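Local coordinates for protein (hdlp (histone deacetylase-like protein)) (Aquifex aeolicus, PDB 1C3P) that probably acts as a zinc-dependent deacetylase of the histone deacetylase family and may take part in acetoin breakdown, at residues A[260-265]-A[354-359]; A[277-282]-A[307-312]; A[232-237]-A[366-371]. One frame throughout, in Å; residues are numbered along the deposited sequence.

Contact 1 of 3, residues A[260-265]-A[354-359]; sequences LLEDYL and PWRGGE
Arg-356 reaches Glu-262 end-on, giving one nitrogen to each carboxylate oxygen in a two-pronged salt bridge. NH1 of Arg-356 donates to OE1 of Glu-262 over 3.1 Å, and NH2 of Arg-356 to OE2 of Glu-262 over 3.0 Å; the N-H...O angles are 157° at OE1 and 146° at OE2, so both bonds are bent. Both oxygens are approached on their syn side, but the carboxylate and guanidinium planes are turned 46° apart, and the pair meets with a twist.

The arginine chain runs extended from CG to NE, which suits a residue that must carry its charge from one loop to another; the glutamate chain bends at chi2 and swings its carboxylate round to the arginine. Leu-261 adds an apolar lid: its CD2 sits over one guanidinium face, 3.9 Å from CZ of Arg-356, while its CB lies 3.3 Å from NH1 of Arg-356.

Further partners extend the network. OE2 of Glu-262, a buried side chain, is also hydrogen-bonded to the hydroxyl of Tyr-346; NH1 of Arg-356 also donates to the carbonyl of Leu-270, and its NE has a long, weak ion pair with Asp-353. OD1 of Asp-263 accepts from Tyr-297 N.

The loop has its own internal bonds: Asp-263 N to Leu-260 O closes a type I beta turn, and Leu-265 N to OD2 of Asp-263, 2.9 Å, an Asx turn. Both follow strand 250-254 of the arginase-like deacetylase fold. Asp-258, which binds zinc in another structure of this protein although none is bound in this model, shares the loop, its side chain about 10 Å from that of Glu-262.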
ATOM      1  N   LEU A 260       2.215  10.907  -4.179  1.00 18.75           N
ATOM      2  CA  LEU A 260       3.208  11.841  -4.710  1.00 22.16           C
ATOM      3  C   LEU A 260       2.783  12.614  -5.955  1.00 24.16           C
ATOM      4  O   LEU A 260       2.038  12.123  -6.814  1.00 21.69           O
ATOM      5  CB  LEU A 260       4.526  11.104  -5.010  1.00 20.35           C
ATOM      6  CG  LEU A 260       5.173  10.373  -3.829  1.00 21.82           C
ATOM      7  CD1 LEU A 260       6.272   9.433  -4.330  1.00 18.57           C
ATOM      8  CD2 LEU A 260       5.696  11.372  -2.830  1.00 19.18           C
ATOM      9  N   LEU A 261       3.284  13.839  -6.046  1.00 19.54           N
ATOM     10  CA  LEU A 261       3.003  14.721  -7.177  1.00 17.34           C
ATOM     11  C   LEU A 261       3.212  14.044  -8.534  1.00 18.11           C
ATOM     12  O   LEU A 261       2.390  14.190  -9.442  1.00 19.02           O
ATOM     13  CB  LEU A 261       3.891  15.967  -7.074  1.00 19.96           C
ATOM     14  CG  LEU A 261       3.909  16.920  -8.276  1.00 29.99           C
ATOM     15  CD1 LEU A 261       2.500  17.374  -8.591  1.00 33.66           C
ATOM     16  CD2 LEU A 261       4.802  18.112  -7.970  1.00 44.71           C
ATOM     17  N   GLU A 262       4.290  13.278  -8.666  1.00 22.68           N
ATOM     18  CA  GLU A 262       4.593  12.617  -9.931  1.00 18.46           C
ATOM     19  C   GLU A 262       3.699  11.450 -10.327  1.00 25.65           C
ATOM     20  O   GLU A 262       3.764  10.980 -11.467  1.00 25.49           O
ATOM     21  CB  GLU A 262       6.050  12.157  -9.951  1.00 22.01           C
ATOM     22  CG  GLU A 262       7.039  13.295  -9.986  1.00 22.94           C
ATOM     23  CD  GLU A 262       7.406  13.793  -8.615  1.00 23.11           C
ATOM     24  OE1 GLU A 262       6.736  13.417  -7.625  1.00 24.58           O
ATOM     25  OE2 GLU A 262       8.368  14.578  -8.534  1.00 27.06           O
ATOM     26  N   ASP A 263       2.861  10.978  -9.409  1.00 22.45           N
ATOM     27  CA  ASP A 263       1.980   9.864  -9.727  1.00 15.93           C
ATOM     28  C   ASP A 263       0.642  10.447 -10.154  1.00 22.32           C
ATOM     29  O   ASP A 263      -0.060  11.118  -9.380  1.00 18.50           O
ATOM     30  CB  ASP A 263       1.861   8.928  -8.518  1.00 18.99           C
ATOM     31  CG  ASP A 263       1.192   7.611  -8.862  1.00 22.21           C
ATOM     32  OD1 ASP A 263       1.542   6.604  -8.221  1.00 23.19           O
ATOM     33  OD2 ASP A 263       0.315   7.578  -9.756  1.00 25.02           O
ATOM     34  N   TYR A 264       0.311  10.194 -11.411  1.00 25.21           N
ATOM     35  CA  TYR A 264      -0.897  10.726 -12.009  1.00 29.92           C
ATOM     36  C   TYR A 264      -2.156  10.036 -11.524  1.00 29.95           C
ATOM     37  O   TYR A 264      -3.250  10.546 -11.730  1.00 30.11           O
ATOM     38  CB  TYR A 264      -0.789  10.673 -13.548  1.00 38.48           C
ATOM     39  CG  TYR A 264      -1.105   9.341 -14.197  1.00 54.09           C
ATOM     40  CD1 TYR A 264      -2.424   8.867 -14.260  1.00 69.38           C
ATOM     41  CD2 TYR A 264      -0.100   8.561 -14.767  1.00 66.09           C
ATOM     42  CE1 TYR A 264      -2.732   7.655 -14.873  1.00 68.71           C
ATOM     43  CE2 TYR A 264      -0.398   7.339 -15.387  1.00 74.50           C
ATOM     44  CZ  TYR A 264      -1.718   6.895 -15.434  1.00 72.57           C
ATOM     45  OH  TYR A 264      -2.025   5.692 -16.035  1.00 71.96           O
ATOM     46  N   LEU A 265      -2.020   8.884 -10.880  1.00 24.45           N
ATOM     47  CA  LEU A 265      -3.212   8.223 -10.389  1.00 25.36           C
ATOM     48  C   LEU A 265      -3.797   8.879  -9.144  1.00 22.33           C
ATOM     49  O   LEU A 265      -4.786   8.398  -8.600  1.00 23.48           O
ATOM     50  CB  LEU A 265      -2.980   6.728 -10.170  1.00 29.81           C
ATOM     51  CG  LEU A 265      -2.995   5.975 -11.505  1.00 34.43           C
ATOM     52  CD1 LEU A 265      -2.985   4.474 -11.263  1.00 44.38           C
ATOM     53  CD2 LEU A 265      -4.255   6.345 -12.271  1.00 46.72           C
ATOM     54  N   PRO A 354      12.328  18.448  -2.924  1.00 30.12           N
ATOM     55  CA  PRO A 354      12.107  19.566  -2.005  1.00 34.02           C
ATOM     56  C   PRO A 354      10.713  19.471  -1.408  1.00 34.00           C
ATOM     57  O   PRO A 354       9.829  18.835  -1.982  1.00 28.28           O
ATOM     58  CB  PRO A 354      12.234  20.778  -2.923  1.00 32.25           C
ATOM     59  CG  PRO A 354      11.654  20.242  -4.212  1.00 44.48           C
ATOM     60  CD  PRO A 354      12.455  18.952  -4.301  1.00 35.38           C
ATOM     61  N   TRP A 355      10.512  20.091  -0.257  1.00 23.89           N
ATOM     62  CA  TRP A 355       9.181  20.069   0.323  1.00 33.84           C
ATOM     63  C   TRP A 355       8.204  20.696  -0.652  1.00 33.12           C
ATOM     64  O   TRP A 355       8.600  21.499  -1.499  1.00 29.41           O
ATOM     65  CB  TRP A 355       9.142  20.827   1.642  1.00 33.84           C
ATOM     66  CG  TRP A 355       9.633  20.005   2.758  1.00 49.97           C
ATOM     67  CD1 TRP A 355      10.933  19.792   3.125  1.00 56.10           C
ATOM     68  CD2 TRP A 355       8.835  19.182   3.602  1.00 46.60           C
ATOM     69  NE1 TRP A 355      10.987  18.878   4.154  1.00 56.07           N
ATOM     70  CE2 TRP A 355       9.709  18.488   4.464  1.00 54.73           C
ATOM     71  CE3 TRP A 355       7.460  18.959   3.714  1.00 46.90           C
ATOM     72  CZ2 TRP A 355       9.252  17.588   5.424  1.00 55.25           C
ATOM     73  CZ3 TRP A 355       7.006  18.069   4.664  1.00 50.74           C
ATOM     74  CH2 TRP A 355       7.898  17.393   5.506  1.00 50.68           C
ATOM     75  N   ARG A 356       6.936  20.310  -0.534  1.00 23.90           N
ATOM     76  CA  ARG A 356       5.873  20.820  -1.393  1.00 23.96           C
ATOM     77  C   ARG A 356       4.704  21.163  -0.484  1.00 24.89           C
ATOM     78  O   ARG A 356       3.639  20.551  -0.548  1.00 22.25           O
ATOM     79  CB  ARG A 356       5.472  19.753  -2.422  1.00 22.66           C
ATOM     80  CG  ARG A 356       6.612  19.403  -3.377  1.00 29.06           C
ATOM     81  CD  ARG A 356       6.388  18.136  -4.179  1.00 28.92           C
ATOM     82  NE  ARG A 356       7.538  17.898  -5.051  1.00 24.73           N
ATOM     83  CZ  ARG A 356       7.756  16.776  -5.726  1.00 23.57           C
ATOM     84  NH1 ARG A 356       6.898  15.765  -5.638  1.00 22.15           N
ATOM     85  NH2 ARG A 356       8.834  16.669  -6.496  1.00 22.69           N
ATOM     86  N   GLY A 357       4.910  22.158   0.371  1.00 23.91           N
ATOM     87  CA  GLY A 357       3.870  22.541   1.302  1.00 26.72           C
ATOM     88  C   GLY A 357       2.990  23.688   0.862  1.00 26.90           C
ATOM     89  O   GLY A 357       2.940  24.046  -0.313  1.00 29.87           O
ATOM     90  N   GLY A 358       2.286  24.260   1.828  1.00 28.22           N
ATOM     91  CA  GLY A 358       1.396  25.367   1.551  1.00 30.96           C
ATOM     92  C   GLY A 358       0.464  25.547   2.731  1.00 30.03           C
ATOM     93  O   GLY A 358       0.698  24.999   3.801  1.00 24.03           O
ATOM     94  N   GLU A 359      -0.599  26.317   2.545  1.00 28.34           N
ATOM     95  CA  GLU A 359      -1.550  26.533   3.618  1.00 24.37           C
ATOM     96  C   GLU A 359      -2.493  25.353   3.732  1.00 27.35           C
ATOM     97  O   GLU A 359      -2.678  24.598   2.780  1.00 22.94           O
ATOM     98  CB  GLU A 359      -2.374  27.787   3.341  1.00 32.52           C
ATOM     99  CG  GLU A 359      -1.614  29.086   3.467  1.00 45.44           C
ATOM    100  CD  GLU A 359      -2.447  30.275   3.015  1.00 50.43           C
ATOM    101  OE1 GLU A 359      -3.608  30.399   3.466  1.00 42.92           O
ATOM    102  OE2 GLU A 359      -1.935  31.084   2.214  1.00 40.72           O
TER

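Contact 2 of 3, residues A[277-282]-A[307-312]; sequences KAFNIV and TLIWCE
The Phe-279 ring takes the CD1 methyl of Ile-309 over one face, in a CH-pi contact with the methyl 4.2 Å from the ring centroid and 28° off its normal. That methyl is displaced toward the root of the ring, 3.7 Å from CG of Phe-279. CB of Glu-312 approaches the ring obliquely, and Tyr-291 makes an edge-to-face stack with it. With CG anti to the backbone N (chi1 172°), Phe-279 carries its ring across to the other helix, where a branched isoleucine offers methyl groups to a flat surface.

These residues join helices 272-286 and 299-314 of the alpha/beta fold, whose short segments run 10.8 Å apart at their closest, with a crossing angle of -39°. At this spacing the gap is bridged by phenylalanine and isoleucine on the buried side.

Toward the partly exposed side, the Asn-280 amide and the Glu-312 carboxylate approach head-on with nearly perpendicular planes. CG of Glu-312 packs on the amide, 3.6 Å from both OD1 and ND2 of Asn-280. OD1 of Asn-280 and OE1 of Glu-312 are both acceptors, 3.4 Å apart, and do not bond each other. Arg-283 reconciles them: its NH1 makes a salt bridge to OE1 of Glu-312 and a weak hydrogen bond to OD1 of Asn-280.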
ATOM      1  N   LYS A 277       8.127  11.776   6.345  1.00 19.67           N
ATOM      2  CA  LYS A 277       7.719  12.287   7.647  1.00 21.33           C
ATOM      3  C   LYS A 277       6.436  11.653   8.148  1.00 22.12           C
ATOM      4  O   LYS A 277       6.267  11.442   9.350  1.00 22.19           O
ATOM      5  CB  LYS A 277       7.541  13.805   7.632  1.00 23.84           C
ATOM      6  CG  LYS A 277       8.827  14.559   7.705  1.00 40.87           C
ATOM      7  CD  LYS A 277       8.578  15.955   8.251  1.00 54.73           C
ATOM      8  CE  LYS A 277       7.984  15.887   9.651  1.00 58.85           C
ATOM      9  NZ  LYS A 277       7.767  17.241  10.222  1.00 55.34           N
ATOM     10  N   ALA A 278       5.527  11.349   7.226  1.00 20.23           N
ATOM     11  CA  ALA A 278       4.253  10.728   7.599  1.00 17.06           C
ATOM     12  C   ALA A 278       4.538   9.382   8.268  1.00 16.94           C
ATOM     13  O   ALA A 278       3.970   9.029   9.312  1.00 14.93           O
ATOM     14  CB  ALA A 278       3.382  10.519   6.335  1.00 19.27           C
ATOM     15  N   PHE A 279       5.431   8.627   7.648  1.00 18.88           N
ATOM     16  CA  PHE A 279       5.838   7.324   8.162  1.00 21.01           C
ATOM     17  C   PHE A 279       6.381   7.455   9.593  1.00 25.48           C
ATOM     18  O   PHE A 279       6.024   6.681  10.491  1.00 16.30           O
ATOM     19  CB  PHE A 279       6.923   6.755   7.239  1.00 16.79           C
ATOM     20  CG  PHE A 279       7.565   5.499   7.751  1.00 20.23           C
ATOM     21  CD1 PHE A 279       6.843   4.306   7.827  1.00 21.61           C
ATOM     22  CD2 PHE A 279       8.904   5.499   8.125  1.00 23.24           C
ATOM     23  CE1 PHE A 279       7.463   3.126   8.267  1.00 30.98           C
ATOM     24  CE2 PHE A 279       9.529   4.329   8.563  1.00 24.82           C
ATOM     25  CZ  PHE A 279       8.810   3.139   8.633  1.00 30.27           C
ATOM     26  N   ASN A 280       7.247   8.440   9.799  1.00 22.30           N
ATOM     27  CA  ASN A 280       7.831   8.647  11.113  1.00 24.49           C
ATOM     28  C   ASN A 280       6.855   9.178  12.147  1.00 23.01           C
ATOM     29  O   ASN A 280       6.991   8.894  13.338  1.00 21.91           O
ATOM     30  CB  ASN A 280       9.067   9.547  11.005  1.00 27.17           C
ATOM     31  CG  ASN A 280      10.206   8.858  10.271  1.00 20.88           C
ATOM     32  OD1 ASN A 280      10.414   7.654  10.429  1.00 22.95           O
ATOM     33  ND2 ASN A 280      10.966   9.618   9.496  1.00 27.85           N
ATOM     34  N   ILE A 281       5.867   9.937  11.694  1.00 18.74           N
ATOM     35  CA  ILE A 281       4.841  10.445  12.595  1.00 18.37           C
ATOM     36  C   ILE A 281       4.020   9.272  13.144  1.00 18.54           C
ATOM     37  O   ILE A 281       3.627   9.272  14.313  1.00 19.69           O
ATOM     38  CB  ILE A 281       3.883  11.407  11.869  1.00 19.31           C
ATOM     39  CG1 ILE A 281       4.594  12.723  11.559  1.00 23.51           C
ATOM     40  CG2 ILE A 281       2.654  11.650  12.718  1.00 28.87           C
ATOM     41  CD1 ILE A 281       3.721  13.710  10.789  1.00 26.47           C
ATOM     42  N   VAL A 282       3.742   8.282  12.301  1.00 17.72           N
ATOM     43  CA  VAL A 282       2.963   7.128  12.747  1.00 14.89           C
ATOM     44  C   VAL A 282       3.761   6.373  13.807  1.00 21.79           C
ATOM     45  O   VAL A 282       3.231   5.980  14.851  1.00 25.80           O
ATOM     46  CB  VAL A 282       2.623   6.171  11.579  1.00 18.50           C
ATOM     47  CG1 VAL A 282       2.077   4.864  12.132  1.00 20.73           C
ATOM     48  CG2 VAL A 282       1.566   6.811  10.673  1.00 17.49           C
ATOM     49  N   THR A 307      12.818   3.989  -1.150  1.00 18.60           N
ATOM     50  CA  THR A 307      14.217   3.954  -0.752  1.00 16.88           C
ATOM     51  C   THR A 307      14.354   4.790   0.522  1.00 17.47           C
ATOM     52  O   THR A 307      15.069   4.397   1.440  1.00 18.94           O
ATOM     53  CB  THR A 307      15.138   4.463  -1.892  1.00 22.05           C
ATOM     54  OG1 THR A 307      15.194   3.462  -2.919  1.00 21.58           O
ATOM     55  CG2 THR A 307      16.550   4.742  -1.380  1.00 24.86           C
ATOM     56  N   LEU A 308      13.660   5.927   0.597  1.00 19.97           N
ATOM     57  CA  LEU A 308      13.714   6.738   1.816  1.00 22.54           C
ATOM     58  C   LEU A 308      13.215   5.914   3.009  1.00 22.98           C
ATOM     59  O   LEU A 308      13.779   5.966   4.114  1.00 22.27           O
ATOM     60  CB  LEU A 308      12.863   8.011   1.677  1.00 21.13           C
ATOM     61  CG  LEU A 308      13.334   9.056   0.661  1.00 22.82           C
ATOM     62  CD1 LEU A 308      12.443  10.317   0.725  1.00 25.01           C
ATOM     63  CD2 LEU A 308      14.792   9.417   0.980  1.00 29.09           C
ATOM     64  N   ILE A 309      12.151   5.148   2.791  1.00 22.54           N
ATOM     65  CA  ILE A 309      11.612   4.318   3.858  1.00 17.09           C
ATOM     66  C   ILE A 309      12.639   3.270   4.274  1.00 20.84           C
ATOM     67  O   ILE A 309      12.843   3.031   5.465  1.00 25.20           O
ATOM     68  CB  ILE A 309      10.341   3.562   3.416  1.00 18.12           C
ATOM     69  CG1 ILE A 309       9.227   4.551   3.068  1.00 18.26           C
ATOM     70  CG2 ILE A 309       9.901   2.620   4.524  1.00 24.16           C
ATOM     71  CD1 ILE A 309       8.794   5.413   4.236  1.00 26.57           C
ATOM     72  N   TRP A 310      13.285   2.637   3.299  1.00 16.86           N
ATOM     73  CA  TRP A 310      14.263   1.602   3.647  1.00 17.86           C
ATOM     74  C   TRP A 310      15.438   2.204   4.429  1.00 20.86           C
ATOM     75  O   TRP A 310      15.896   1.627   5.421  1.00 21.38           O
ATOM     76  CB  TRP A 310      14.755   0.885   2.393  1.00 14.83           C
ATOM     77  CG  TRP A 310      15.757  -0.169   2.699  1.00 16.63           C
ATOM     78  CD1 TRP A 310      17.067  -0.182   2.314  1.00 19.82           C
ATOM     79  CD2 TRP A 310      15.576  -1.315   3.553  1.00 18.62           C
ATOM     80  NE1 TRP A 310      17.714  -1.256   2.878  1.00 25.84           N
ATOM     81  CE2 TRP A 310      16.824  -1.967   3.643  1.00 25.60           C
ATOM     82  CE3 TRP A 310      14.483  -1.850   4.250  1.00 24.06           C
ATOM     83  CZ2 TRP A 310      17.009  -3.129   4.402  1.00 26.14           C
ATOM     84  CZ3 TRP A 310      14.664  -3.000   5.005  1.00 24.89           C
ATOM     85  CH2 TRP A 310      15.921  -3.629   5.075  1.00 24.96           C
ATOM     86  N   CYS A 311      15.911   3.370   3.992  1.00 24.22           N
ATOM     87  CA  CYS A 311      17.005   4.040   4.687  1.00 27.66           C
ATOM     88  C   CYS A 311      16.623   4.370   6.132  1.00 22.95           C
ATOM     89  O   CYS A 311      17.429   4.168   7.034  1.00 25.47           O
ATOM     90  CB  CYS A 311      17.441   5.312   3.932  1.00 25.37           C
ATOM     91  SG  CYS A 311      18.364   5.022   2.382  1.00 27.22           S
ATOM     92  N   GLU A 312      15.398   4.859   6.363  1.00 17.03           N
ATOM     93  CA  GLU A 312      14.937   5.171   7.732  1.00 22.44           C
ATOM     94  C   GLU A 312      14.950   3.920   8.613  1.00 27.47           C
ATOM     95  O   GLU A 312      15.476   3.924   9.728  1.00 22.33           O
ATOM     96  CB  GLU A 312      13.489   5.675   7.743  1.00 20.81           C
ATOM     97  CG  GLU A 312      13.240   7.053   8.321  1.00 43.65           C
ATOM     98  CD  GLU A 312      13.886   7.299   9.672  1.00 29.63           C
ATOM     99  OE1 GLU A 312      13.647   6.542  10.639  1.00 38.85           O
ATOM    100  OE2 GLU A 312      14.641   8.283   9.759  1.00 53.22           O
TER

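Contact 3 of 3, residues A[232-237]-A[366-371]; sequences LFALEK and DTLEKA
Two helices of the alpha/beta fold, 228-245 and 362-372, lie side by side here, both touching strand 217-222, an outermost strand of the parallel sheet. Their short segments run nearly parallel, 9° apart in direction, with axes 10.3 Å from each other at the closest. Leu-368 fills the interval: it projects toward helix 228-245 and meets Phe-233, Ala-234 and Lys-237, residues i, i+1 and i+4 on the helix face turned to the leucine.

The two methyls of Leu-368 divide the work. CD2 lies 4.0 Å from CB of Ala-234, a residue small enough to let the backbones approach, and the CA atoms of Ala-234 and Leu-368 are the nearest across the contact at 6.7 Å. CD1 rests 3.7 Å from CB of Lys-237 and 3.8 Å from the carbonyl O of Ala-234. Nearer the root of the leucine, its CB is met by CD of Lys-237 at 3.5 Å. The lysine chain starts toward the partner helix, then bends at chi2 (143°) and chi3 (-62°), laying its methylenes obliquely over the leucine while the ammonium turns off from the interface. Phe-233 and Leu-368 lie alongside one another, pointing opposite ways, and CE2 of Phe-233 comes within 4.0 Å of CG of Leu-368. The ring also touches Val-364 and Lys-365, and Leu-368 itself packs on Ile-220 of the strand beneath.

Replacing Leu-368 by an alanine would remove both methyls and is likely to open a gap between the helices, leaving the Lys-237 methylenes and Ala-234 without their apolar cover.

No hydrogen bond crosses between the segments, and Lys-237 NZ stays 6.9 Å from OE2 of Glu-369, so the pairing rests on shape and hydrophobic burial, with the lysine contributing its aliphatic part.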
ATOM      1  N   LEU A 232       0.013  16.029   6.218  1.00 19.07           N
ATOM      2  CA  LEU A 232       0.506  15.800   7.579  1.00 17.39           C
ATOM      3  C   LEU A 232      -0.441  16.312   8.654  1.00 19.82           C
ATOM      4  O   LEU A 232      -0.551  15.715   9.710  1.00 21.80           O
ATOM      5  CB  LEU A 232       1.895  16.409   7.747  1.00 24.53           C
ATOM      6  CG  LEU A 232       2.941  15.792   6.807  1.00 16.64           C
ATOM      7  CD1 LEU A 232       4.219  16.618   6.893  1.00 26.70           C
ATOM      8  CD2 LEU A 232       3.214  14.334   7.132  1.00 18.77           C
ATOM      9  N   PHE A 233      -1.113  17.428   8.396  1.00 17.18           N
ATOM     10  CA  PHE A 233      -2.098  17.955   9.338  1.00 23.34           C
ATOM     11  C   PHE A 233      -3.166  16.889   9.554  1.00 23.12           C
ATOM     12  O   PHE A 233      -3.520  16.541  10.686  1.00 18.35           O
ATOM     13  CB  PHE A 233      -2.785  19.191   8.744  1.00 19.17           C
ATOM     14  CG  PHE A 233      -3.986  19.662   9.527  1.00 21.40           C
ATOM     15  CD1 PHE A 233      -3.839  20.538  10.600  1.00 29.62           C
ATOM     16  CD2 PHE A 233      -5.265  19.261   9.160  1.00 19.92           C
ATOM     17  CE1 PHE A 233      -4.953  21.020  11.292  1.00 29.35           C
ATOM     18  CE2 PHE A 233      -6.396  19.731   9.844  1.00 25.37           C
ATOM     19  CZ  PHE A 233      -6.241  20.615  10.909  1.00 30.28           C
ATOM     20  N   ALA A 234      -3.694  16.386   8.441  1.00 17.26           N
ATOM     21  CA  ALA A 234      -4.746  15.376   8.476  1.00 17.67           C
ATOM     22  C   ALA A 234      -4.288  14.121   9.205  1.00 16.31           C
ATOM     23  O   ALA A 234      -5.036  13.517   9.980  1.00 16.75           O
ATOM     24  CB  ALA A 234      -5.179  15.029   7.018  1.00 19.08           C
ATOM     25  N   LEU A 235      -3.056  13.720   8.942  1.00 16.73           N
ATOM     26  CA  LEU A 235      -2.498  12.520   9.561  1.00 19.14           C
ATOM     27  C   LEU A 235      -2.395  12.665  11.087  1.00 18.71           C
ATOM     28  O   LEU A 235      -2.873  11.814  11.842  1.00 18.59           O
ATOM     29  CB  LEU A 235      -1.103  12.257   8.990  1.00 21.72           C
ATOM     30  CG  LEU A 235      -0.618  10.819   8.783  1.00 36.73           C
ATOM     31  CD1 LEU A 235       0.879  10.789   9.076  1.00 20.69           C
ATOM     32  CD2 LEU A 235      -1.378   9.827   9.666  1.00 22.96           C
ATOM     33  N   GLU A 236      -1.772  13.749  11.540  1.00 25.43           N
ATOM     34  CA  GLU A 236      -1.600  13.985  12.978  1.00 19.75           C
ATOM     35  C   GLU A 236      -2.934  14.042  13.720  1.00 25.85           C
ATOM     36  O   GLU A 236      -3.092  13.447  14.792  1.00 21.36           O
ATOM     37  CB  GLU A 236      -0.852  15.300  13.218  1.00 23.18           C
ATOM     38  CG  GLU A 236       0.476  15.385  12.513  1.00 38.53           C
ATOM     39  CD  GLU A 236       1.093  16.769  12.592  1.00 42.42           C
ATOM     40  OE1 GLU A 236       0.473  17.747  12.094  1.00 45.43           O
ATOM     41  OE2 GLU A 236       2.203  16.870  13.150  1.00 48.76           O
ATOM     42  N   LYS A 237      -3.888  14.765  13.146  1.00 23.16           N
ATOM     43  CA  LYS A 237      -5.196  14.902  13.761  1.00 17.06           C
ATOM     44  C   LYS A 237      -5.978  13.590  13.769  1.00 18.46           C
ATOM     45  O   LYS A 237      -6.648  13.265  14.753  1.00 21.20           O
ATOM     46  CB  LYS A 237      -5.979  15.998  13.035  1.00 26.98           C
ATOM     47  CG  LYS A 237      -7.236  16.433  13.737  1.00 52.00           C
ATOM     48  CD  LYS A 237      -7.430  17.927  13.555  1.00 56.40           C
ATOM     49  CE  LYS A 237      -6.261  18.683  14.177  1.00 52.03           C
ATOM     50  NZ  LYS A 237      -6.387  20.150  14.001  1.00 55.53           N
ATOM     51  N   ASP A 366     -12.144  21.438   8.247  1.00 22.45           N
ATOM     52  CA  ASP A 366     -13.521  21.046   8.535  1.00 22.62           C
ATOM     53  C   ASP A 366     -13.698  19.523   8.571  1.00 24.53           C
ATOM     54  O   ASP A 366     -14.402  18.994   9.429  1.00 21.13           O
ATOM     55  CB  ASP A 366     -14.504  21.647   7.510  1.00 21.69           C
ATOM     56  CG  ASP A 366     -14.549  23.166   7.557  1.00 27.75           C
ATOM     57  OD1 ASP A 366     -14.238  23.755   8.621  1.00 31.01           O
ATOM     58  OD2 ASP A 366     -14.926  23.774   6.536  1.00 33.20           O
ATOM     59  N   THR A 367     -13.074  18.820   7.637  1.00 26.19           N
ATOM     60  CA  THR A 367     -13.192  17.358   7.607  1.00 21.68           C
ATOM     61  C   THR A 367     -12.681  16.753   8.916  1.00 19.02           C
ATOM     62  O   THR A 367     -13.345  15.907   9.525  1.00 21.79           O
ATOM     63  CB  THR A 367     -12.410  16.794   6.421  1.00 14.56           C
ATOM     64  OG1 THR A 367     -13.030  17.235   5.206  1.00 21.76           O
ATOM     65  CG2 THR A 367     -12.393  15.280   6.459  1.00 19.83           C
ATOM     66  N   LEU A 368     -11.509  17.196   9.361  1.00 18.42           N
ATOM     67  CA  LEU A 368     -10.952  16.676  10.609  1.00 21.02           C
ATOM     68  C   LEU A 368     -11.780  17.063  11.829  1.00 23.17           C
ATOM     69  O   LEU A 368     -11.841  16.303  12.795  1.00 24.81           O
ATOM     70  CB  LEU A 368      -9.496  17.121  10.797  1.00 17.34           C
ATOM     71  CG  LEU A 368      -8.443  16.262  10.067  1.00 17.45           C
ATOM     72  CD1 LEU A 368      -8.485  14.843  10.636  1.00 16.83           C
ATOM     73  CD2 LEU A 368      -8.715  16.229   8.562  1.00 19.49           C
ATOM     74  N   GLU A 369     -12.414  18.235  11.802  1.00 23.97           N
ATOM     75  CA  GLU A 369     -13.254  18.622  12.936  1.00 19.36           C
ATOM     76  C   GLU A 369     -14.505  17.725  12.969  1.00 24.29           C
ATOM     77  O   GLU A 369     -14.944  17.311  14.038  1.00 25.96           O
ATOM     78  CB  GLU A 369     -13.654  20.104  12.844  1.00 21.81           C
ATOM     79  CG  GLU A 369     -12.490  21.071  13.103  1.00 40.15           C
ATOM     80  CD  GLU A 369     -12.889  22.539  12.990  1.00 49.38           C
ATOM     81  OE1 GLU A 369     -13.842  22.957  13.683  1.00 43.26           O
ATOM     82  OE2 GLU A 369     -12.240  23.277  12.215  1.00 57.31           O
ATOM     83  N   LYS A 370     -15.084  17.428  11.808  1.00 22.98           N
ATOM     84  CA  LYS A 370     -16.263  16.557  11.774  1.00 23.19           C
ATOM     85  C   LYS A 370     -15.868  15.137  12.156  1.00 31.63           C
ATOM     86  O   LYS A 370     -16.626  14.427  12.819  1.00 36.88           O
ATOM     87  CB  LYS A 370     -16.918  16.536  10.385  1.00 26.83           C
ATOM     88  CG  LYS A 370     -17.762  17.757  10.050  1.00 36.68           C
ATOM     89  CD  LYS A 370     -18.527  17.540   8.740  1.00 39.85           C
ATOM     90  CE  LYS A 370     -19.525  18.666   8.480  1.00 56.23           C
ATOM     91  NZ  LYS A 370     -20.341  18.446   7.242  1.00 56.10           N
ATOM     92  N   ALA A 371     -14.678  14.724  11.728  1.00 26.25           N
ATOM     93  CA  ALA A 371     -14.173  13.388  12.036  1.00 27.33           C
ATOM     94  C   ALA A 371     -14.034  13.193  13.540  1.00 26.74           C
ATOM     95  O   ALA A 371     -14.321  12.113  14.056  1.00 29.52           O
ATOM     96  CB  ALA A 371     -12.817  13.167  11.368  1.00 23.70           C
TER

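Overall arrangement
All three contacts are partly buried, but contact 2 lies deepest, its centre about 14 Å from the chain centre, against about 18 Å for contact 1 and 21 Å for contact 3. Contacts 2 and 3 each pair two helices, one crossing obliquely and one almost parallel; contact 3 is held by apolar contact, contact 2 by an apolar half and a polar flank closed by Arg-283, whereas contact 1 joins two loops by charge. Helices 272-286 and 228-245 touch directly, with CD1 of Ile-281 3.7 Å from CD2 of Leu-232, linking contacts 2 and 3. Trp-355, from contact 1, packs against both. Only contact 1 lies near a residue that binds zinc in another structure of this protein.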